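Local structure of methylmalonyl-CoA carboxyltransferase 12S subunit (Propionibacterium freudenreichii, 1ON3) at residues E[207-210]-E[214-217]; E[156-161]-E[186-191]; E[225-228]-E[233-236]. The protein catalyses the transfer of a carboxyl group from methylmalonyl-CoA to the biotin of the 1.3S subunit, as the hexameric core of the transcarboxylase complex. One frame throughout, in Å; residues are numbered along the deposited sequence.

Interaction 1: E[207-210]-E[214-217]; sequences VIKS and EDVT
Lys209 reaches from the helix across the following loop to Asp215, where its NZ donates to OD2 at 2.8 Å. The ammonium meets that oxygen on its syn side, 29° out of the carboxylate plane, in an exposed salt bridge. A flexible lysine suits the task: with CG anti to the backbone N (chi1 -178°) and bends at chi2 and chi4, its chain passes over the backbone of Glu214, CD lying 3.2 Å from Glu214 O. The same carbonyl receives a CA-H...O contact from Lys209, CA to O being 3.4 Å.

Glu214 turns its carboxylate the other way. Its OE2 lies 3.5 Å from Ile208 CG2, in van der Waals contact; the polar needs of OE2 are met by Thr212 OG1, which is also hydrogen-bonded to Ile208 O, and by the backbone N of Val377 of a neighbouring subunit. Buried Ile208 presents this methyl to Glu214 CB and packs on Leu221. Thr217 occupies the N-cap of helix 218-222: its side chain caps a backbone N, and its own N is bonded to Glu220 OE1. A short loop thus joins helix 205-212 to helix 218-222 at the subunit interface, beside the methylmalonic acid pocket to which Val207 belongs.

Interaction 2: E[156-161]-E[186-191]; sequences KMFFAN and PALTDF
Leu188 and Asn161 meet through their CB atoms, 3.6 Å apart, with the two side chains crossing at about a right angle. Followed outward, Leu188 begins with this CB, which also lies 4.2 Å from Asn161 CG. Its CG stands anti to the carbonyl carbon (chi1 -67°), a choice that sends the branch along helix 147-164 toward Phe158. There the tip methyl CD1 comes to 3.8 Å from Phe158 CB and equally near to Phe158 O, approaching the aromatic ring obliquely. A branched aliphatic residue suits this buried place, since it covers one turn of the helix; Tyr393 of a neighbouring subunit packs on it too.

Asn161 is polar but buried, and its amide is provided for: OD1 is hydrogen-bonded to Ser185 OG. Its ND2 lies alongside Thr189, 3.8 Å from CG2, the two side chains pointing the same way. Thr189 serves two purposes, its methyl packing on the amide while OG1 donates to Pro186 O at 2.6 Å. That carbonyl also accepts from Thr189 N at 3.0 Å, so two donors of one residue grip it and draw the turn 186-189 together. A valine in place of Thr189 would probably cost Pro186 O its hydroxyl donor, leaving the turn less firmly held by the backbone bond.

Helices 147-164 and 184-188 are thus joined beside strand 170-175 of the mixed sheet, on which Pro186 and Thr189 also pack, in the crotonase-like fold of the carboxyltransferase domain.

Interaction 3: E[225-228]-E[233-236]; sequences EAHM and NIHF
Asn233 N turns back to His227 O, 3.2 Å away, in a hydrogen bond that closes the end of helix 224-231. The bond is bent, 137° at the hydrogen, and the donor is tilted 29° from the carbonyl plane. His227 O is also hydrogen-bonded to Ser231 OG. The chain then runs irregularly to Phe236, where strand 236-238 begins. A water lies between Ile234 O and Met228 O; its bond to Met228 O is weak, and its very short distance to Ile234 O is doubtful.

Among the side chains, Ile234 fills the angle between helix and loop. Its CG2 lies 3.9 Å from His227 CB. On the other branch, CD1 comes to 4.0 Å from Met228 CB. CG1 sits between the backbone N and the carbonyl carbon (chi1 66°), which lays this branch against the helix backbone at Met228. A beta-branched aliphatic residue suits such a buried corner. The His227 ring has the side chain of Asn233 at its edge near ND1, and its NE2 is bonded to Met200 O, so that a buried polar ring has a partner. Met228, flexible and bent at chi2 and chi3, curls its methyl CE over the face of the peptide between His235 and Phe236, 3.5 Å from His235 O.

Beyond the loop, Ile234 packs on strand 191-195, and Phe236 pairs with that same strand while its ring rests on helix 241-253 and on strand 305-308.

Overall arrangement
All three contacts lie in the N-terminal half of the chain, follow one another in sequence, and touch a neighbouring subunit. Interactions 2 and 3 meet directly: Phe191 CA lies 3.5 Å from His235 ND1, and the Phe191 and His235 rings stack edge-to-face where strand 191-195 leads out from helix 184-188. Interaction 1 stands apart, its nearest atoms about 8 Å from interaction 3 and about 17 Å from interaction 2. Val207 of interaction 1 touches methylmalonic acid, whereas the Phe158 side chain of interaction 2 is about 7 Å from methylmalonyl-CoA, and the His227 side chain of interaction 3 is about 12 Å from methylmalonic acid.

Interaction 1: E[207-210]-E[214-217]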
loop_
_atom_site.group_PDB
_atom_site.type_symbol
_atom_site.label_atom_id
_atom_site.label_comp_id
_atom_site.label_asym_id
_atom_site.label_seq_id
_atom_site.Cartn_x
_atom_site.Cartn_y
_atom_site.Cartn_z
ATOM N N VAL E 207 -12.182 -44.929 -26.230
ATOM C CA VAL E 207 -12.013 -45.249 -24.822
ATOM C C VAL E 207 -13.359 -45.353 -24.114
ATOM O O VAL E 207 -13.566 -46.256 -23.302
ATOM C CB VAL E 207 -11.122 -44.205 -24.115
ATOM C CG1 VAL E 207 -11.014 -44.522 -22.634
ATOM C CG2 VAL E 207 -9.741 -44.187 -24.752
ATOM N N ILE E 208 -14.278 -44.440 -24.421
ATOM C CA ILE E 208 -15.601 -44.468 -23.797
ATOM C C ILE E 208 -16.315 -45.778 -24.111
ATOM O O ILE E 208 -16.974 -46.364 -23.251
ATOM C CB ILE E 208 -16.483 -43.286 -24.282
ATOM C CG1 ILE E 208 -15.969 -41.977 -23.667
ATOM C CG2 ILE E 208 -17.934 -43.525 -23.902
ATOM C CD1 ILE E 208 -16.735 -40.733 -24.100
ATOM N N LYS E 209 -16.192 -46.230 -25.355
ATOM C CA LYS E 209 -16.824 -47.480 -25.765
ATOM C C LYS E 209 -16.164 -48.627 -25.005
ATOM O O LYS E 209 -16.843 -49.479 -24.439
ATOM C CB LYS E 209 -16.663 -47.692 -27.274
ATOM C CG LYS E 209 -17.345 -48.945 -27.800
ATOM C CD LYS E 209 -18.843 -48.909 -27.525
ATOM C CE LYS E 209 -19.551 -50.173 -28.009
ATOM N NZ LYS E 209 -19.405 -50.369 -29.477
ATOM N N SER E 210 -14.833 -48.622 -24.980
ATOM C CA SER E 210 -14.071 -49.657 -24.295
ATOM C C SER E 210 -14.417 -49.740 -22.821
ATOM O O SER E 210 -14.357 -50.814 -22.229
ATOM C CB SER E 210 -12.570 -49.401 -24.434
ATOM O OG SER E 210 -12.167 -49.439 -25.791
ATOM N N GLU E 214 -20.664 -47.283 -24.465
ATOM C CA GLU E 214 -21.438 -46.264 -25.166
ATOM C C GLU E 214 -20.901 -46.024 -26.566
ATOM O O GLU E 214 -19.685 -45.957 -26.782
ATOM C CB GLU E 214 -21.424 -44.947 -24.378
ATOM C CG GLU E 214 -22.475 -44.868 -23.295
ATOM C CD GLU E 214 -22.114 -43.887 -22.191
ATOM O OE1 GLU E 214 -23.027 -43.493 -21.440
ATOM O OE2 GLU E 214 -20.922 -43.524 -22.063
ATOM N N ASP E 215 -21.820 -45.914 -27.521
ATOM C CA ASP E 215 -21.458 -45.662 -28.909
ATOM C C ASP E 215 -21.741 -44.209 -29.240
ATOM O O ASP E 215 -22.849 -43.715 -29.035
ATOM C CB ASP E 215 -22.250 -46.561 -29.868
ATOM C CG ASP E 215 -21.787 -48.001 -29.835
ATOM O OD1 ASP E 215 -22.248 -48.758 -28.954
ATOM O OD2 ASP E 215 -20.951 -48.373 -30.687
ATOM N N VAL E 216 -20.729 -43.528 -29.755
ATOM C CA VAL E 216 -20.869 -42.131 -30.108
ATOM C C VAL E 216 -19.711 -41.767 -31.026
ATOM O O VAL E 216 -18.638 -42.364 -30.950
ATOM C CB VAL E 216 -20.857 -41.247 -28.827
ATOM C CG1 VAL E 216 -19.489 -41.321 -28.150
ATOM C CG2 VAL E 216 -21.226 -39.816 -29.165
ATOM N N THR E 217 -19.937 -40.807 -31.910
ATOM C CA THR E 217 -18.898 -40.363 -32.826
ATOM C C THR E 217 -18.173 -39.179 -32.191
ATOM O O THR E 217 -18.665 -38.593 -31.224
ATOM C CB THR E 217 -19.502 -39.919 -34.172
ATOM O OG1 THR E 217 -20.451 -38.867 -33.946
ATOM C CG2 THR E 217 -20.203 -41.091 -34.859
#

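Interaction 2: E[156-161]-E[186-191]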
loop_
_atom_site.group_PDB
_atom_site.type_symbol
_atom_site.label_atom_id
_atom_site.label_comp_id
_atom_site.label_asym_id
_atom_site.label_seq_id
_atom_site.Cartn_x
_atom_site.Cartn_y
_atom_site.Cartn_z
ATOM N N LYS E 156 2.463 -26.736 -16.152
ATOM C CA LYS E 156 2.945 -25.350 -16.206
ATOM C C LYS E 156 1.988 -24.464 -16.999
ATOM O O LYS E 156 1.728 -23.323 -16.609
ATOM C CB LYS E 156 4.353 -25.278 -16.810
ATOM C CG LYS E 156 5.449 -25.953 -15.937
ATOM C CD LYS E 156 6.836 -25.798 -16.564
ATOM C CE LYS E 156 7.931 -26.389 -15.688
ATOM N NZ LYS E 156 7.753 -27.847 -15.441
ATOM N N MET E 157 1.451 -24.985 -18.099
ATOM C CA MET E 157 0.509 -24.208 -18.897
ATOM C C MET E 157 -0.785 -23.879 -18.136
ATOM O O MET E 157 -1.278 -22.743 -18.206
ATOM C CB MET E 157 0.145 -24.939 -20.186
ATOM C CG MET E 157 -0.766 -24.105 -21.095
ATOM S SD MET E 157 -1.236 -24.924 -22.630
ATOM C CE MET E 157 0.401 -25.094 -23.394
ATOM N N PHE E 158 -1.341 -24.859 -17.419
ATOM C CA PHE E 158 -2.584 -24.619 -16.677
ATOM C C PHE E 158 -2.342 -23.577 -15.596
ATOM O O PHE E 158 -3.157 -22.669 -15.401
ATOM C CB PHE E 158 -3.117 -25.916 -16.025
ATOM C CG PHE E 158 -3.403 -27.032 -17.005
ATOM C CD1 PHE E 158 -3.717 -26.758 -18.336
ATOM C CD2 PHE E 158 -3.380 -28.364 -16.581
ATOM C CE1 PHE E 158 -4.007 -27.799 -19.251
ATOM C CE2 PHE E 158 -3.666 -29.406 -17.472
ATOM C CZ PHE E 158 -3.980 -29.124 -18.811
ATOM N N PHE E 159 -1.223 -23.703 -14.890
ATOM C CA PHE E 159 -0.898 -22.749 -13.838
ATOM C C PHE E 159 -0.768 -21.343 -14.425
ATOM O O PHE E 159 -1.179 -20.364 -13.807
ATOM C CB PHE E 159 0.402 -23.152 -13.145
ATOM C CG PHE E 159 0.747 -22.297 -11.953
ATOM C CD1 PHE E 159 1.507 -21.140 -12.104
ATOM C CD2 PHE E 159 0.308 -22.653 -10.682
ATOM C CE1 PHE E 159 1.832 -20.342 -11.000
ATOM C CE2 PHE E 159 0.621 -21.870 -9.563
ATOM C CZ PHE E 159 1.385 -20.709 -9.719
ATOM N N ALA E 160 -0.199 -21.252 -15.624
ATOM C CA ALA E 160 -0.019 -19.965 -16.294
ATOM C C ALA E 160 -1.374 -19.367 -16.708
ATOM O O ALA E 160 -1.582 -18.154 -16.595
ATOM C CB ALA E 160 0.902 -20.135 -17.526
ATOM N N ASN E 161 -2.291 -20.209 -17.182
ATOM C CA ASN E 161 -3.625 -19.730 -17.586
ATOM C C ASN E 161 -4.289 -19.088 -16.376
ATOM O O ASN E 161 -4.909 -18.026 -16.489
ATOM C CB ASN E 161 -4.526 -20.880 -18.074
ATOM C CG ASN E 161 -4.203 -21.343 -19.481
ATOM O OD1 ASN E 161 -4.014 -22.533 -19.706
ATOM N ND2 ASN E 161 -4.168 -20.410 -20.443
ATOM N N PRO E 186 -7.999 -24.470 -22.621
ATOM C CA PRO E 186 -9.063 -23.618 -23.174
ATOM C C PRO E 186 -10.097 -23.274 -22.093
ATOM O O PRO E 186 -10.591 -22.145 -22.016
ATOM C CB PRO E 186 -9.656 -24.494 -24.273
ATOM C CG PRO E 186 -8.452 -25.126 -24.835
ATOM C CD PRO E 186 -7.661 -25.540 -23.581
ATOM N N ALA E 187 -10.416 -24.252 -21.253
ATOM C CA ALA E 187 -11.395 -24.035 -20.186
ATOM C C ALA E 187 -10.933 -22.962 -19.218
ATOM O O ALA E 187 -11.745 -22.271 -18.627
ATOM C CB ALA E 187 -11.641 -25.346 -19.410
ATOM N N LEU E 188 -9.626 -22.840 -19.044
ATOM C CA LEU E 188 -9.072 -21.849 -18.122
ATOM C C LEU E 188 -8.868 -20.471 -18.767
ATOM O O LEU E 188 -8.534 -19.506 -18.076
ATOM C CB LEU E 188 -7.763 -22.391 -17.529
ATOM C CG LEU E 188 -7.913 -23.611 -16.589
ATOM C CD1 LEU E 188 -6.543 -24.210 -16.277
ATOM C CD2 LEU E 188 -8.614 -23.200 -15.291
ATOM N N THR E 189 -9.056 -20.370 -20.084
ATOM C CA THR E 189 -8.927 -19.071 -20.755
ATOM C C THR E 189 -10.301 -18.433 -20.571
ATOM O O THR E 189 -11.157 -19.004 -19.900
ATOM C CB THR E 189 -8.634 -19.189 -22.277
ATOM O OG1 THR E 189 -9.740 -19.823 -22.945
ATOM C CG2 THR E 189 -7.326 -20.000 -22.522
ATOM N N ASP E 190 -10.541 -17.269 -21.157
ATOM C CA ASP E 190 -11.854 -16.648 -20.954
ATOM C C ASP E 190 -12.932 -17.029 -21.954
ATOM O O ASP E 190 -14.091 -17.215 -21.573
ATOM C CB ASP E 190 -11.710 -15.137 -20.924
ATOM C CG ASP E 190 -10.770 -14.683 -19.839
ATOM O OD1 ASP E 190 -9.776 -14.014 -20.169
ATOM O OD2 ASP E 190 -11.023 -15.013 -18.660
ATOM N N PHE E 191 -12.557 -17.116 -23.230
ATOM C CA PHE E 191 -13.495 -17.464 -24.284
ATOM C C PHE E 191 -12.970 -18.532 -25.210
ATOM O O PHE E 191 -11.817 -18.474 -25.633
ATOM C CB PHE E 191 -13.836 -16.248 -25.142
ATOM C CG PHE E 191 -14.482 -15.141 -24.376
ATOM C CD1 PHE E 191 -13.720 -14.110 -23.839
ATOM C CD2 PHE E 191 -15.844 -15.161 -24.143
ATOM C CE1 PHE E 191 -14.320 -13.102 -23.067
ATOM C CE2 PHE E 191 -16.448 -14.170 -23.378
ATOM C CZ PHE E 191 -15.683 -13.139 -22.840
#

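Interaction 3: E[225-228]-E[233-236]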
loop_
_atom_site.group_PDB
_atom_site.type_symbol
_atom_site.label_atom_id
_atom_site.label_comp_id
_atom_site.label_asym_id
_atom_site.label_seq_id
_atom_site.Cartn_x
_atom_site.Cartn_y
_atom_site.Cartn_z
ATOM N N GLU E 225 -20.973 -28.035 -31.980
ATOM C CA GLU E 225 -22.376 -27.922 -31.607
ATOM C C GLU E 225 -22.709 -28.648 -30.308
ATOM O O GLU E 225 -23.528 -28.176 -29.520
ATOM C CB GLU E 225 -23.261 -28.396 -32.765
ATOM C CG GLU E 225 -23.358 -27.329 -33.850
ATOM C CD GLU E 225 -24.088 -27.791 -35.088
ATOM O OE1 GLU E 225 -25.202 -28.335 -34.957
ATOM O OE2 GLU E 225 -23.544 -27.600 -36.193
ATOM N N ALA E 226 -22.079 -29.793 -30.075
ATOM C CA ALA E 226 -22.325 -30.517 -28.838
ATOM C C ALA E 226 -21.814 -29.663 -27.667
ATOM O O ALA E 226 -22.518 -29.475 -26.679
ATOM C CB ALA E 226 -21.615 -31.879 -28.862
ATOM N N HIS E 227 -20.600 -29.124 -27.773
ATOM C CA HIS E 227 -20.078 -28.311 -26.673
ATOM C C HIS E 227 -20.911 -27.055 -26.422
ATOM O O HIS E 227 -21.081 -26.624 -25.277
ATOM C CB HIS E 227 -18.616 -27.913 -26.922
ATOM C CG HIS E 227 -17.645 -29.033 -26.695
ATOM N ND1 HIS E 227 -17.471 -29.623 -25.462
ATOM C CD2 HIS E 227 -16.854 -29.716 -27.553
ATOM C CE1 HIS E 227 -16.618 -30.624 -25.572
ATOM N NE2 HIS E 227 -16.228 -30.702 -26.830
ATOM N N MET E 228 -21.448 -26.477 -27.484
ATOM C CA MET E 228 -22.228 -25.261 -27.342
ATOM C C MET E 228 -23.603 -25.472 -26.718
ATOM O O MET E 228 -23.930 -24.850 -25.711
ATOM C CB MET E 228 -22.386 -24.563 -28.702
ATOM C CG MET E 228 -23.364 -23.366 -28.706
ATOM S SD MET E 228 -22.912 -21.983 -27.614
ATOM C CE MET E 228 -21.633 -21.188 -28.657
ATOM N N ASN E 233 -19.494 -25.744 -22.600
ATOM C CA ASN E 233 -18.045 -25.480 -22.549
ATOM C C ASN E 233 -17.498 -24.352 -23.423
ATOM O O ASN E 233 -16.387 -23.882 -23.169
ATOM C CB ASN E 233 -17.244 -26.713 -22.973
ATOM C CG ASN E 233 -17.350 -27.881 -22.008
ATOM O OD1 ASN E 233 -17.387 -29.043 -22.437
ATOM N ND2 ASN E 233 -17.366 -27.597 -20.720
ATOM N N ILE E 234 -18.225 -23.944 -24.460
ATOM C CA ILE E 234 -17.672 -22.936 -25.363
ATOM C C ILE E 234 -18.524 -21.709 -25.573
ATOM O O ILE E 234 -19.714 -21.696 -25.262
ATOM C CB ILE E 234 -17.324 -23.541 -26.741
ATOM C CG1 ILE E 234 -18.608 -23.991 -27.457
ATOM C CG2 ILE E 234 -16.363 -24.725 -26.550
ATOM C CD1 ILE E 234 -18.389 -24.430 -28.901
ATOM N N HIS E 235 -17.916 -20.684 -26.156
ATOM C CA HIS E 235 -18.610 -19.416 -26.310
ATOM C C HIS E 235 -19.049 -18.996 -27.686
ATOM O O HIS E 235 -19.989 -18.207 -27.811
ATOM C CB HIS E 235 -17.753 -18.319 -25.676
ATOM C CG HIS E 235 -17.324 -18.645 -24.281
ATOM N ND1 HIS E 235 -16.317 -19.546 -24.006
ATOM C CD2 HIS E 235 -17.819 -18.256 -23.080
ATOM C CE1 HIS E 235 -16.210 -19.698 -22.698
ATOM N NE2 HIS E 235 -17.113 -18.928 -22.113
ATOM N N PHE E 236 -18.373 -19.509 -28.712
ATOM C CA PHE E 236 -18.708 -19.187 -30.085
ATOM C C PHE E 236 -18.482 -20.375 -30.993
ATOM O O PHE E 236 -17.488 -21.099 -30.837
ATOM C CB PHE E 236 -17.843 -18.022 -30.617
ATOM C CG PHE E 236 -17.929 -16.769 -29.786
ATOM C CD1 PHE E 236 -17.051 -16.556 -28.739
ATOM C CD2 PHE E 236 -18.929 -15.832 -30.024
ATOM C CE1 PHE E 236 -17.165 -15.420 -27.922
ATOM C CE2 PHE E 236 -19.054 -14.703 -29.220
ATOM C CZ PHE E 236 -18.172 -14.499 -28.168
HETATM O O HOH W 1 -21.311 -23.417 -24.303
#